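PDB 5C3Q: thymine dioxygenase from Neurospora crassa, which probably hydroxylates the methyl group of thymine, acting as an iron- and 2-oxoglutarate-dependent dioxygenase. Local coordinates for residues Lys5-Glu10 / Phe47-Asn52; Gln210-Glu215 / Pro286-Ile291; Gly231-Lys236 / Ile243-Ile248. All coordinates share one frame; numbering follows the deposited sequence.

Contact 1: Lys5-Glu10 / Phe47-Asn52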
# COMPACT_ATOMS: atom_id res chain seq x y z
N LYS A 5 5.96 7.93 -21.16
CA LYS A 5 5.40 9.18 -20.65
C LYS A 5 5.05 8.98 -19.18
O LYS A 5 4.48 7.96 -18.81
CB LYS A 5 4.16 9.60 -21.44
CG LYS A 5 3.54 10.91 -20.97
CD LYS A 5 2.44 11.36 -21.92
CE LYS A 5 1.67 12.55 -21.37
NZ LYS A 5 0.69 12.14 -20.32
N ALA A 6 5.41 9.95 -18.35
CA ALA A 6 5.15 9.88 -16.91
C ALA A 6 3.68 9.61 -16.61
O ALA A 6 2.80 10.12 -17.30
CB ALA A 6 5.61 11.16 -16.22
N ALA A 7 3.41 8.80 -15.59
CA ALA A 7 2.04 8.53 -15.16
C ALA A 7 1.42 9.80 -14.58
O ALA A 7 0.25 10.09 -14.82
CB ALA A 7 2.02 7.42 -14.12
N VAL A 8 2.22 10.54 -13.81
CA VAL A 8 1.79 11.80 -13.21
C VAL A 8 2.89 12.83 -13.38
O VAL A 8 4.06 12.54 -13.16
CB VAL A 8 1.50 11.62 -11.70
CG1 VAL A 8 1.11 12.94 -11.05
CG2 VAL A 8 0.41 10.58 -11.49
N ASN A 9 2.50 14.05 -13.77
CA ASN A 9 3.44 15.15 -13.93
C ASN A 9 2.75 16.49 -13.66
O ASN A 9 2.31 17.18 -14.59
CB ASN A 9 4.05 15.13 -15.33
CG ASN A 9 5.23 16.08 -15.47
OD1 ASN A 9 5.42 16.98 -14.65
ND2 ASN A 9 6.03 15.88 -16.51
N GLU A 10 2.65 16.84 -12.38
CA GLU A 10 1.98 18.06 -11.95
C GLU A 10 2.60 18.60 -10.66
O GLU A 10 2.94 17.84 -9.75
CB GLU A 10 0.49 17.79 -11.70
CG GLU A 10 -0.31 17.44 -12.95
CD GLU A 10 -1.78 17.19 -12.68
OE1 GLU A 10 -2.27 17.53 -11.57
OE2 GLU A 10 -2.47 16.68 -13.59
N PHE A 47 7.09 7.23 -5.50
CA PHE A 47 6.01 6.51 -6.17
C PHE A 47 6.43 6.22 -7.61
O PHE A 47 7.08 7.05 -8.25
CB PHE A 47 4.76 7.39 -6.23
CG PHE A 47 3.81 7.18 -5.08
CD1 PHE A 47 4.08 7.70 -3.82
CD2 PHE A 47 2.62 6.49 -5.27
CE1 PHE A 47 3.20 7.52 -2.77
CE2 PHE A 47 1.73 6.30 -4.22
CZ PHE A 47 2.02 6.82 -2.97
N ILE A 48 6.07 5.04 -8.12
CA ILE A 48 6.14 4.73 -9.55
C ILE A 48 4.88 3.98 -9.99
O ILE A 48 4.13 3.47 -9.15
CB ILE A 48 7.39 3.88 -9.90
CG1 ILE A 48 7.33 2.50 -9.22
CG2 ILE A 48 8.66 4.62 -9.48
CD1 ILE A 48 8.47 1.58 -9.60
N TYR A 49 4.63 3.95 -11.30
CA TYR A 49 3.64 3.04 -11.88
C TYR A 49 4.41 1.98 -12.66
O TYR A 49 5.32 2.32 -13.42
CB TYR A 49 2.72 3.75 -12.88
CG TYR A 49 1.58 4.59 -12.33
CD1 TYR A 49 1.80 5.52 -11.31
CD2 TYR A 49 0.31 4.51 -12.89
CE1 TYR A 49 0.76 6.32 -10.85
CE2 TYR A 49 -0.73 5.30 -12.43
CZ TYR A 49 -0.50 6.21 -11.42
OH TYR A 49 -1.54 7.00 -10.96
N LEU A 50 4.04 0.72 -12.48
CA LEU A 50 4.58 -0.36 -13.28
C LEU A 50 3.52 -0.94 -14.19
O LEU A 50 2.39 -1.17 -13.77
CB LEU A 50 5.12 -1.48 -12.38
CG LEU A 50 6.31 -1.14 -11.49
CD1 LEU A 50 6.69 -2.36 -10.67
CD2 LEU A 50 7.50 -0.65 -12.31
N LYS A 51 3.90 -1.17 -15.45
CA LYS A 51 3.07 -1.89 -16.41
C LYS A 51 3.78 -3.18 -16.80
O LYS A 51 4.98 -3.35 -16.54
CB LYS A 51 2.76 -1.03 -17.64
CG LYS A 51 3.99 -0.56 -18.42
CD LYS A 51 3.63 0.50 -19.46
CE LYS A 51 3.05 -0.09 -20.73
NZ LYS A 51 2.62 0.98 -21.67
N ASN A 52 3.03 -4.10 -17.42
CA ASN A 52 3.55 -5.40 -17.84
C ASN A 52 4.28 -6.14 -16.73
O ASN A 52 5.41 -6.61 -16.91
CB ASN A 52 4.45 -5.25 -19.08
CG ASN A 52 3.70 -4.65 -20.26
OD1 ASN A 52 2.49 -4.79 -20.36
ND2 ASN A 52 4.42 -3.98 -21.14
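Ala7 sits over one face of the Tyr49 ring. The contact lies where N-terminal strands extend the large sheet of the double-stranded beta-helix fold: Tyr49 lies on strand 47-51 of this sheet, and Ala7 leads into its edge strand 8-10. Strand 13-19 runs between the two in the sheet order. Ala7 and Val8 together face Ile15, a classic beta bulge, and the CB of Ala7 points toward Tyr49.

The Tyr49 side chain can be followed outward. Its CB is 3.9 Å from Ala7 CB. The first torsion sets CG opposite the carbonyl carbon and beside the backbone N (chi1 -78°), which carries the ring under the methyl group. CG and CD1 then lie closest, with Tyr49 CG 3.4 Å from Ala7 CB. CD2, CE1, CE2 and CZ are only slightly farther from the same methyl. It therefore stands nearly over the ring centre, 3.4 Å from the centroid and 13° off the normal. This is a CH-pi contact, with the methyl standing over the middle of one face.

Val8 plays a smaller part. Its CG2 is 4.3 Å from Tyr49 CE1 and approaches the ring obliquely. Only 115 Å² is buried between the segments, so the contact is a small apolar one. Much of the surrounding packing comes from other parts of the fold. Ile15 of strand 13-19, Thr251 of strand 251-256, and Ala245 and Ile248, just before that strand, also touch Tyr49.

The Tyr49 hydroxyl is hydrogen-bonded to the backbone oxygen of Thr246, which ties the ring tip to the loop that leaves the hairpin of the smaller sheet. On the Val8 side, CG2 comes within 4.1 Å of Tyr49 OH.

Contact 2: Gln210-Glu215 / Pro286-Ile291. With AKG (2-oxoglutaric acid), chain F.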
# COMPACT_ATOMS: atom_id res chain seq x y z
N GLN A 210 -14.33 15.30 5.40
CA GLN A 210 -14.62 13.90 5.10
C GLN A 210 -13.75 13.37 3.96
O GLN A 210 -13.67 13.99 2.91
CB GLN A 210 -16.09 13.78 4.69
CG GLN A 210 -16.54 12.40 4.24
CD GLN A 210 -16.80 11.48 5.41
OE1 GLN A 210 -17.86 11.55 6.04
NE2 GLN A 210 -15.84 10.62 5.71
N VAL A 211 -13.11 12.22 4.16
CA VAL A 211 -12.37 11.55 3.07
C VAL A 211 -12.69 10.06 3.00
O VAL A 211 -13.41 9.52 3.84
CB VAL A 211 -10.84 11.77 3.19
CG1 VAL A 211 -10.51 13.25 3.07
CG2 VAL A 211 -10.29 11.21 4.50
N ARG A 212 -12.17 9.40 1.96
CA ARG A 212 -12.29 7.96 1.82
C ARG A 212 -11.16 7.25 2.56
O ARG A 212 -11.38 6.23 3.21
CB ARG A 212 -12.36 7.55 0.34
CG ARG A 212 -13.78 7.52 -0.19
CD ARG A 212 -13.86 7.13 -1.66
NE ARG A 212 -15.18 6.58 -2.00
CZ ARG A 212 -15.63 6.36 -3.23
NH1 ARG A 212 -14.89 6.64 -4.30
NH2 ARG A 212 -16.85 5.85 -3.39
N ALA A 213 -9.94 7.79 2.47
CA ALA A 213 -8.80 7.33 3.27
C ALA A 213 -7.95 8.52 3.71
O ALA A 213 -7.47 9.28 2.87
CB ALA A 213 -7.96 6.34 2.49
N GLY A 214 -7.76 8.66 5.02
CA GLY A 214 -6.99 9.78 5.57
C GLY A 214 -5.54 9.79 5.13
O GLY A 214 -4.96 8.74 4.84
N GLU A 215 -4.96 10.98 5.06
CA GLU A 215 -3.56 11.13 4.67
C GLU A 215 -2.63 10.37 5.61
O GLU A 215 -2.84 10.33 6.83
CB GLU A 215 -3.16 12.61 4.58
CG GLU A 215 -3.19 13.39 5.89
CD GLU A 215 -2.72 14.82 5.72
OE1 GLU A 215 -2.97 15.42 4.66
OE2 GLU A 215 -2.10 15.37 6.67
N PRO A 286 -19.79 5.99 -7.34
CA PRO A 286 -19.97 4.54 -7.23
C PRO A 286 -18.97 3.89 -6.27
O PRO A 286 -18.05 4.56 -5.81
CB PRO A 286 -19.75 4.03 -8.67
CG PRO A 286 -19.71 5.24 -9.54
CD PRO A 286 -19.31 6.39 -8.67
N PRO A 287 -19.15 2.59 -5.97
CA PRO A 287 -18.17 1.91 -5.11
C PRO A 287 -16.77 1.92 -5.72
O PRO A 287 -16.63 1.75 -6.93
CB PRO A 287 -18.71 0.48 -5.03
CG PRO A 287 -20.16 0.58 -5.39
CD PRO A 287 -20.23 1.69 -6.39
N ARG A 288 -15.75 2.13 -4.89
CA ARG A 288 -14.36 2.03 -5.31
C ARG A 288 -13.70 0.82 -4.64
O ARG A 288 -13.82 0.62 -3.43
CB ARG A 288 -13.59 3.31 -4.98
CG ARG A 288 -12.09 3.24 -5.24
CD ARG A 288 -11.44 4.61 -5.18
NE ARG A 288 -10.05 4.58 -5.63
CZ ARG A 288 -9.00 4.22 -4.88
NH1 ARG A 288 -9.16 3.84 -3.62
NH2 ARG A 288 -7.78 4.24 -5.41
N TYR A 289 -13.01 0.02 -5.45
CA TYR A 289 -12.24 -1.11 -4.95
C TYR A 289 -10.77 -0.88 -5.21
O TYR A 289 -10.37 -0.47 -6.29
CB TYR A 289 -12.66 -2.41 -5.63
CG TYR A 289 -14.07 -2.81 -5.31
CD1 TYR A 289 -14.35 -3.55 -4.17
CD2 TYR A 289 -15.12 -2.44 -6.13
CE1 TYR A 289 -15.64 -3.92 -3.85
CE2 TYR A 289 -16.43 -2.80 -5.83
CZ TYR A 289 -16.68 -3.54 -4.69
OH TYR A 289 -17.97 -3.90 -4.39
N SER A 290 -9.96 -1.16 -4.19
CA SER A 290 -8.53 -1.23 -4.37
C SER A 290 -7.97 -2.36 -3.52
O SER A 290 -8.65 -2.89 -2.62
CB SER A 290 -7.86 0.10 -4.01
OG SER A 290 -8.01 0.40 -2.64
N ILE A 291 -6.74 -2.74 -3.82
CA ILE A 291 -6.02 -3.74 -3.07
C ILE A 291 -4.63 -3.19 -2.78
O ILE A 291 -3.87 -2.89 -3.71
CB ILE A 291 -5.92 -5.07 -3.84
CG1 ILE A 291 -7.32 -5.58 -4.22
CG2 ILE A 291 -5.17 -6.11 -3.01
CD1 ILE A 291 -7.34 -6.84 -5.06
C1 AKG F . -3.65 2.25 2.08
O1 AKG F . -2.61 2.42 2.77
O2 AKG F . -4.49 1.37 2.36
C2 AKG F . -3.89 3.13 0.92
O5 AKG F . -3.17 4.10 0.73
C3 AKG F . -5.04 2.82 -0.02
C4 AKG F . -5.01 3.75 -1.23
C5 AKG F . -6.09 3.40 -2.23
O3 AKG F . -5.91 3.72 -3.42
O4 AKG F . -7.13 2.82 -1.84
O HOH W 1 -16.19 6.35 -6.95
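Arg212 and Arg288 are the nearest backbone positions, yet their CA atoms are 9.5 Å apart, so strands 213-216 and 284-295, which belong to different sheets, are joined here by a long side chain. Arg212 does the reaching. Its chain is extended from CG to NE, and NH2 donates to Pro286 O at 3.0 Å, with an N-H...O angle of 155°. The oxygen lies at the edge of the guanidinium, near its plane. Water 1 makes a second link, accepting from Arg212 NH1 at 3.0 Å and donating to Pro286 O. The carbonyl thus receives both the arginine and the water. Arg212 NH2 also bonds Pro197 O.

Arg288 CB lies over one face of the Arg212 guanidinium, 3.6 Å from Arg212 NH1. From there the two arginines part. Arg288 runs extended, with CG opposite its backbone N (chi1 173°), and heads for the bound 2-oxoglutarate. Its guanidinium meets the carboxylate edge-on. Arg288 NH1 donates to AKG O4 at 2.9 Å, and Arg288 NH2 to AKG O3 at 2.8 Å. Ser290 OG donates to the same AKG O4 at 2.7 Å, so that oxygen is gripped twice. Gln227 OE1 takes a further hydrogen bond from Arg288 NH2, which helps to hold the guanidinium in position.

Arg288 and Ser290 together bind the C5 carboxylate; one residue, Tyr289, separates them on the strand. Tyr196 OH also bonds the co-substrate. This is the Arg-X-Ser motif known from many enzymes of this iron/ascorbate-dependent oxidoreductase family.

Contact 3: Gly231-Lys236 / Ile243-Ile248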
# COMPACT_ATOMS: atom_id res chain seq x y z
N GLY A 231 -10.76 6.46 -9.44
CA GLY A 231 -9.96 7.62 -9.06
C GLY A 231 -10.18 8.01 -7.61
O GLY A 231 -11.02 7.43 -6.92
N GLY A 232 -9.42 9.01 -7.15
CA GLY A 232 -9.50 9.49 -5.77
C GLY A 232 -8.17 9.46 -5.03
O GLY A 232 -7.98 10.22 -4.08
N LEU A 233 -7.26 8.60 -5.46
CA LEU A 233 -5.93 8.52 -4.86
C LEU A 233 -5.13 9.78 -5.20
O LEU A 233 -5.09 10.21 -6.34
CB LEU A 233 -5.17 7.28 -5.35
CG LEU A 233 -3.72 7.14 -4.87
CD1 LEU A 233 -3.64 6.95 -3.37
CD2 LEU A 233 -3.03 6.00 -5.59
N GLN A 234 -4.49 10.35 -4.18
CA GLN A 234 -3.70 11.56 -4.34
C GLN A 234 -2.37 11.42 -3.63
O GLN A 234 -2.29 10.82 -2.56
CB GLN A 234 -4.44 12.78 -3.80
CG GLN A 234 -5.74 13.10 -4.54
CD GLN A 234 -6.34 14.43 -4.12
OE1 GLN A 234 -6.25 14.83 -2.96
NE2 GLN A 234 -6.98 15.11 -5.06
N VAL A 235 -1.33 11.97 -4.24
CA VAL A 235 0.03 11.89 -3.72
C VAL A 235 0.51 13.32 -3.50
O VAL A 235 0.29 14.18 -4.35
CB VAL A 235 0.95 11.16 -4.71
CG1 VAL A 235 2.39 11.14 -4.23
CG2 VAL A 235 0.45 9.74 -4.95
N LYS A 236 1.16 13.57 -2.37
CA LYS A 236 1.62 14.91 -2.04
C LYS A 236 2.86 15.29 -2.85
O LYS A 236 3.83 14.54 -2.91
CB LYS A 236 1.88 15.05 -0.53
CG LYS A 236 1.76 16.47 -0.02
CD LYS A 236 1.39 16.53 1.46
CE LYS A 236 1.11 17.96 1.87
NZ LYS A 236 1.22 18.18 3.34
N ILE A 243 -1.82 15.80 -5.41
CA ILE A 243 -2.00 15.65 -6.85
C ILE A 243 -2.68 14.32 -7.13
O ILE A 243 -2.35 13.30 -6.52
CB ILE A 243 -0.63 15.66 -7.56
CG1 ILE A 243 0.16 16.93 -7.20
CG2 ILE A 243 -0.80 15.51 -9.07
CD1 ILE A 243 -0.52 18.24 -7.55
N ASP A 244 -3.63 14.34 -8.06
CA ASP A 244 -4.36 13.13 -8.46
C ASP A 244 -3.44 12.08 -9.08
O ASP A 244 -2.71 12.37 -10.03
CB ASP A 244 -5.47 13.47 -9.45
CG ASP A 244 -6.62 14.22 -8.80
OD1 ASP A 244 -7.07 13.80 -7.71
OD2 ASP A 244 -7.08 15.23 -9.38
N ALA A 245 -3.46 10.87 -8.54
CA ALA A 245 -2.77 9.74 -9.13
C ALA A 245 -3.76 9.03 -10.04
O ALA A 245 -4.43 8.08 -9.64
CB ALA A 245 -2.25 8.79 -8.05
N THR A 246 -3.84 9.52 -11.28
CA THR A 246 -4.79 9.02 -12.27
C THR A 246 -4.66 7.51 -12.46
O THR A 246 -3.55 7.01 -12.62
CB THR A 246 -4.55 9.72 -13.62
OG1 THR A 246 -4.46 11.14 -13.40
CG2 THR A 246 -5.68 9.43 -14.61
N PRO A 247 -5.79 6.78 -12.44
CA PRO A 247 -5.72 5.35 -12.77
C PRO A 247 -5.30 5.12 -14.22
O PRO A 247 -5.78 5.81 -15.12
CB PRO A 247 -7.17 4.87 -12.55
CG PRO A 247 -7.77 5.87 -11.63
CD PRO A 247 -7.13 7.17 -11.98
N ILE A 248 -4.38 4.18 -14.43
CA ILE A 248 -3.99 3.73 -15.77
C ILE A 248 -4.27 2.23 -15.85
O ILE A 248 -3.83 1.47 -14.98
CB ILE A 248 -2.50 4.04 -16.06
CG1 ILE A 248 -2.28 5.55 -16.08
CG2 ILE A 248 -2.08 3.43 -17.40
CD1 ILE A 248 -0.83 5.98 -16.25
O HOH W 2 -7.39 10.80 -8.02
O HOH W 3 -6.86 7.45 -8.21
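Val235 and Ile243 form an antiparallel hydrogen-bonded pair in the hairpin of strands 233-236 and 242-244. Val235 N donates to Ile243 O at 2.8 Å, and Ile243 N returns a bond to Val235 O. Next to them, Gln234 and Asp244 are a non-hydrogen-bonded pair, with CA atoms 4.5 Å apart. The backbones are close here, and Gln234 CA makes a CA-H...O contact with Ile243 O. Ala245 N adds a nearly straight bond to Leu233 O (168°).

The tight apolar side centres on Ala245. Its CB is 3.8 Å from Leu233 CD2 and 4.2 Å from Val235 CG2. Leu233 continues this surface to the 2-oxoglutarate pocket, and Tyr49 also packs on Ala245.

The other face is polar and partly exposed. Gln234 and Asp244 lie side by side and point the same way. Gln234 NE2 donates to Asp244 OD1 at 3.0 Å (172°), staying in its own amide plane but coming from above the carboxylate plane. The planes are 45° apart. Gln234 OE1 bonds Arg274 NE, so both ends of the amide are used.

Toward Gly231 the chains separate. Pro247 CG still touches Gly231 N at 3.8 Å, and two waters lie between the chains. Water 2 accepts from Gly232 N and has Leu233 O and Asp244 OD1 within donating reach. Water 3 accepts from Leu233 N at 3.0 Å and lies close to Ala245 O.

Asp244 OD1 thus has the amide N-H and water 2 as neighbours. The N-H would probably favour the charged form of Asp244 and help to steady OD1.

Contact 1 closes first along the chain. Then 210-215 opens contact 2, both segments of contact 3 follow, and 286-291 closes contact 2. Contacts 1 and 2 both reach the large sheet, but their centres are 20 Å apart and their nearest atoms about 9 Å apart. Contact 3 lies about 11 Å from each, centre to centre, and touches both: Phe47 packs on Val235, and Arg288 passes Gly231 and Leu233. Contact 1 lies within the large sheet, contact 3 within the small one, and contact 2 bridges them. The touches between contacts 1 and 3 add a second bridge. Contacts 2 and 3 hold residues of the 2-oxoglutarate pocket; contact 1 lies farther out.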